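Local coordinates for copper-transporting atpase (PDB 2YJ3), which probably couples ATP hydrolysis to the transport of copper ions across the cell membrane, the chain here being its soluble catalytic part with the phosphorylation and nucleotide-binding domains, at residues A[33-37]-A[38-42]; A[50-53]-A[54-57]. The protein carries 1 engineered substitution. All coordinates share one frame; numbering follows the deposited sequence.

Interaction 1: A[33-37]-A[38-42]; sequences FEKTG and TLTYG. Engineered in segment 33-37: Glu34 (natural residue Asp).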
# COMPACT_ATOMS: atom_id res chain seq x y z
N PHE A 33 10.44 -4.57 1.34
CA PHE A 33 9.06 -4.22 1.62
C PHE A 33 8.57 -3.07 0.76
O PHE A 33 9.27 -2.09 0.55
CB PHE A 33 8.90 -3.80 3.08
CG PHE A 33 9.15 -4.88 4.06
CD1 PHE A 33 8.11 -5.70 4.48
CD2 PHE A 33 10.41 -5.08 4.59
CE1 PHE A 33 8.33 -6.70 5.39
CE2 PHE A 33 10.64 -6.08 5.51
CZ PHE A 33 9.60 -6.89 5.91
N GLU A 34 7.35 -3.20 0.28
CA GLU A 34 6.60 -2.07 -0.24
C GLU A 34 5.98 -1.33 0.93
O GLU A 34 5.26 -1.92 1.73
CB GLU A 34 5.49 -2.59 -1.14
CG GLU A 34 5.87 -2.64 -2.60
CD GLU A 34 5.47 -1.38 -3.33
OE1 GLU A 34 5.60 -0.28 -2.74
OE2 GLU A 34 5.00 -1.51 -4.47
N LYS A 35 6.26 -0.04 1.05
CA LYS A 35 5.71 0.70 2.17
C LYS A 35 4.21 0.44 2.27
O LYS A 35 3.73 -0.03 3.29
CB LYS A 35 5.99 2.20 2.04
CG LYS A 35 5.19 3.07 3.00
CD LYS A 35 5.57 4.54 2.90
CE LYS A 35 4.52 5.33 2.14
NZ LYS A 35 3.30 5.63 2.95
N THR A 36 3.49 0.70 1.19
CA THR A 36 2.04 0.74 1.25
C THR A 36 1.43 -0.65 1.17
O THR A 36 1.62 -1.36 0.18
CB THR A 36 1.47 1.58 0.11
OG1 THR A 36 1.99 2.91 0.20
CG2 THR A 36 -0.07 1.60 0.19
N GLY A 37 0.69 -1.03 2.21
CA GLY A 37 -0.03 -2.28 2.20
C GLY A 37 0.66 -3.39 2.96
O GLY A 37 0.00 -4.31 3.47
N THR A 38 1.99 -3.33 3.03
CA THR A 38 2.73 -4.37 3.74
C THR A 38 3.14 -3.93 5.14
O THR A 38 2.77 -4.56 6.12
CB THR A 38 3.95 -4.87 2.95
OG1 THR A 38 5.00 -3.91 3.02
CG2 THR A 38 3.56 -5.11 1.50
N LEU A 39 3.90 -2.83 5.21
CA LEU A 39 4.32 -2.28 6.50
C LEU A 39 3.22 -1.42 7.08
O LEU A 39 3.26 -1.04 8.25
CB LEU A 39 5.60 -1.45 6.32
CG LEU A 39 6.87 -2.24 6.01
CD1 LEU A 39 8.05 -1.31 5.81
CD2 LEU A 39 7.14 -3.24 7.13
N THR A 40 2.24 -1.10 6.26
CA THR A 40 1.12 -0.29 6.70
C THR A 40 -0.14 -0.99 6.26
O THR A 40 -0.09 -1.87 5.40
CB THR A 40 1.14 1.09 6.02
OG1 THR A 40 0.96 0.93 4.62
CG2 THR A 40 2.45 1.81 6.28
N TYR A 41 -1.26 -0.60 6.83
CA TYR A 41 -2.53 -1.18 6.42
C TYR A 41 -2.83 -0.80 4.98
O TYR A 41 -2.26 0.17 4.45
CB TYR A 41 -3.64 -0.74 7.37
CG TYR A 41 -3.48 -1.33 8.75
CD1 TYR A 41 -3.98 -2.59 9.04
CD2 TYR A 41 -2.81 -0.65 9.76
CE1 TYR A 41 -3.83 -3.15 10.30
CE2 TYR A 41 -2.65 -1.19 11.02
CZ TYR A 41 -3.17 -2.45 11.29
OH TYR A 41 -3.03 -3.02 12.53
N GLY A 42 -3.69 -1.57 4.34
CA GLY A 42 -4.05 -1.32 2.96
C GLY A 42 -4.89 -0.07 2.78
O GLY A 42 -4.91 0.51 1.69

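Interaction 2: A[50-53]-A[54-57]; sequences IGDS and LSLA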
# COMPACT_ATOMS: atom_id res chain seq x y z
N ILE A 50 -9.06 20.42 5.32
CA ILE A 50 -9.23 21.86 5.31
C ILE A 50 -10.34 22.28 4.35
O ILE A 50 -10.30 21.97 3.17
CB ILE A 50 -7.90 22.57 4.96
CG1 ILE A 50 -6.86 22.28 6.04
CG2 ILE A 50 -8.11 24.08 4.89
CD1 ILE A 50 -5.49 22.82 5.75
N GLY A 51 -11.36 22.96 4.86
CA GLY A 51 -12.46 23.36 4.01
C GLY A 51 -13.73 23.31 4.82
O GLY A 51 -13.68 22.89 5.97
N ASP A 52 -14.85 23.74 4.25
CA ASP A 52 -16.14 23.68 4.96
C ASP A 52 -16.86 22.33 4.80
O ASP A 52 -16.51 21.54 3.92
CB ASP A 52 -17.05 24.86 4.58
CG ASP A 52 -17.68 24.72 3.20
OD1 ASP A 52 -17.82 23.59 2.68
OD2 ASP A 52 -18.07 25.76 2.63
N SER A 53 -17.85 22.08 5.65
CA SER A 53 -18.50 20.76 5.73
C SER A 53 -19.31 20.41 4.47
O SER A 53 -19.46 19.24 4.12
CB SER A 53 -19.36 20.65 7.01
OG SER A 53 -18.54 20.69 8.19
N LEU A 54 -19.83 21.42 3.77
CA LEU A 54 -20.51 21.17 2.49
C LEU A 54 -19.51 20.59 1.48
O LEU A 54 -19.83 19.65 0.77
CB LEU A 54 -21.14 22.46 1.94
CG LEU A 54 -21.90 22.33 0.60
CD1 LEU A 54 -22.99 21.29 0.68
CD2 LEU A 54 -22.47 23.68 0.15
N SER A 55 -18.32 21.15 1.44
CA SER A 55 -17.26 20.65 0.57
C SER A 55 -16.93 19.22 0.92
O SER A 55 -16.73 18.37 0.04
CB SER A 55 -16.01 21.52 0.70
OG SER A 55 -16.26 22.81 0.18
N LEU A 56 -16.86 18.96 2.21
CA LEU A 56 -16.60 17.62 2.73
C LEU A 56 -17.65 16.65 2.20
O LEU A 56 -17.32 15.57 1.70
CB LEU A 56 -16.59 17.66 4.27
CG LEU A 56 -16.40 16.33 5.02
CD1 LEU A 56 -15.20 15.56 4.47
CD2 LEU A 56 -16.29 16.56 6.57
N ALA A 57 -18.91 17.04 2.29
CA ALA A 57 -20.01 16.16 1.87
C ALA A 57 -19.97 15.93 0.37
O ALA A 57 -20.33 14.86 -0.10
CB ALA A 57 -21.34 16.76 2.26
O HOH W 1 -18.23 24.46 -0.45

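Interaction 1: A[33-37]-A[38-42]
Thr38 folds its hydroxyl back onto the backbone carbonyl of Glu34: OG1 donates to Glu34 O over a modelled 2.4 Å, so short that the exact length deserves caution. With OG1 lying between the backbone N and the carbonyl carbon (chi1 76°), the hydroxyl faces the end of strand 30-34. A second threonine works in the other sense. Thr40 OG1 accepts from Gly37 N at 3.1 Å in a nearly straight bond (168°). Threonine suits both places, its hydroxyl sitting close enough to the main chain to meet nearby backbone atoms. Backbone bonds are slacker: Leu39 N and Thr40 N both reach Lys35 O weakly, the first at 3.4 Å.

The stretch is the DKTGTLT motif of P-type ATPases, beginning on the last residue of strand 30-34, a central strand of the HAD core; its first residue, the aspartate phosphorylated in this family, is here the engineered Glu34, whose OE2 forms a salt bridge with Lys187. Lys35, which binds ATP, sends NZ to Asp135 and Asp161. Gly37 has a positive phi of 100°, where a side chain would press on the preceding carbonyl.

Apolar packing joins Phe33 to Leu39. The flat ring offers a face to a leucine methyl: CD2 sits over it, offset toward the rim, 4.1 Å from the Phe33 ring centroid in a CH-pi contact, while Thr38 OG1 lies at the ring's edge.

Interaction 2: A[50-53]-A[54-57]
Asp52 OD1 takes the backbone N-H of Ser55 at 2.8 Å, and the bond is nearly straight at the hydrogen (166°). The amide meets this oxygen almost along its C-O axis. Asp52 CG lies between its own backbone N and carbonyl carbon (chi1 76°), a rotation that swings the carboxylate over the start of the helix. Aspartate suits the place: its short side chain can turn back on an amide of the first turn, where no earlier helical turn comes before, and its negative charge would probably interact favourably with the positive end of the helix dipole.

Ser55 adds its side chain to the same corner, with OG 3.0 Å from Asp52 OD1. One water lies 2.6 Å from Ser55 OG and makes a weak bond to Asp52 OD2 at 3.3 Å, so both carboxylate oxygens have neighbours at the cap.

The main chain then takes over. Asp52 O accepts from Leu56 N at 3.1 Å, and Ser53 O from Ala57 N at 2.9 Å, both i to i+4. Further out, Leu56 packs on Phe131 of strand 126-134 and on Tyr77 and Ala78 of helix 69-81, anchoring this first turn to the domain. Before the cap, Gly51 has a phi of 146°, readily adopted without a side chain, as the chain leaves strand 45-50. The arrangement is a classical aspartate N-cap, opening helix 53-63 on the antiparallel sheet of the nucleotide-binding domain.

Interactions 1 and 2 belong to the two domains of the catalytic part: the 33-42 turn ends a strand of the mainly parallel HAD sheet, and the 50-57 cap starts a helix packed on the antiparallel sheet. Their centres are 29 Å apart and their nearest atoms about 18 Å, so they do not touch, although strand 45-50 follows soon after the turn. Interaction 1 holds the ATP-binding Lys35 and Thr36. Interaction 2 is more remote: the side chain of Leu56 lies about 9 Å from that of Glu63, a nucleotide-binding residue on the same helix, and about 9 Å from the bound magnesium ion.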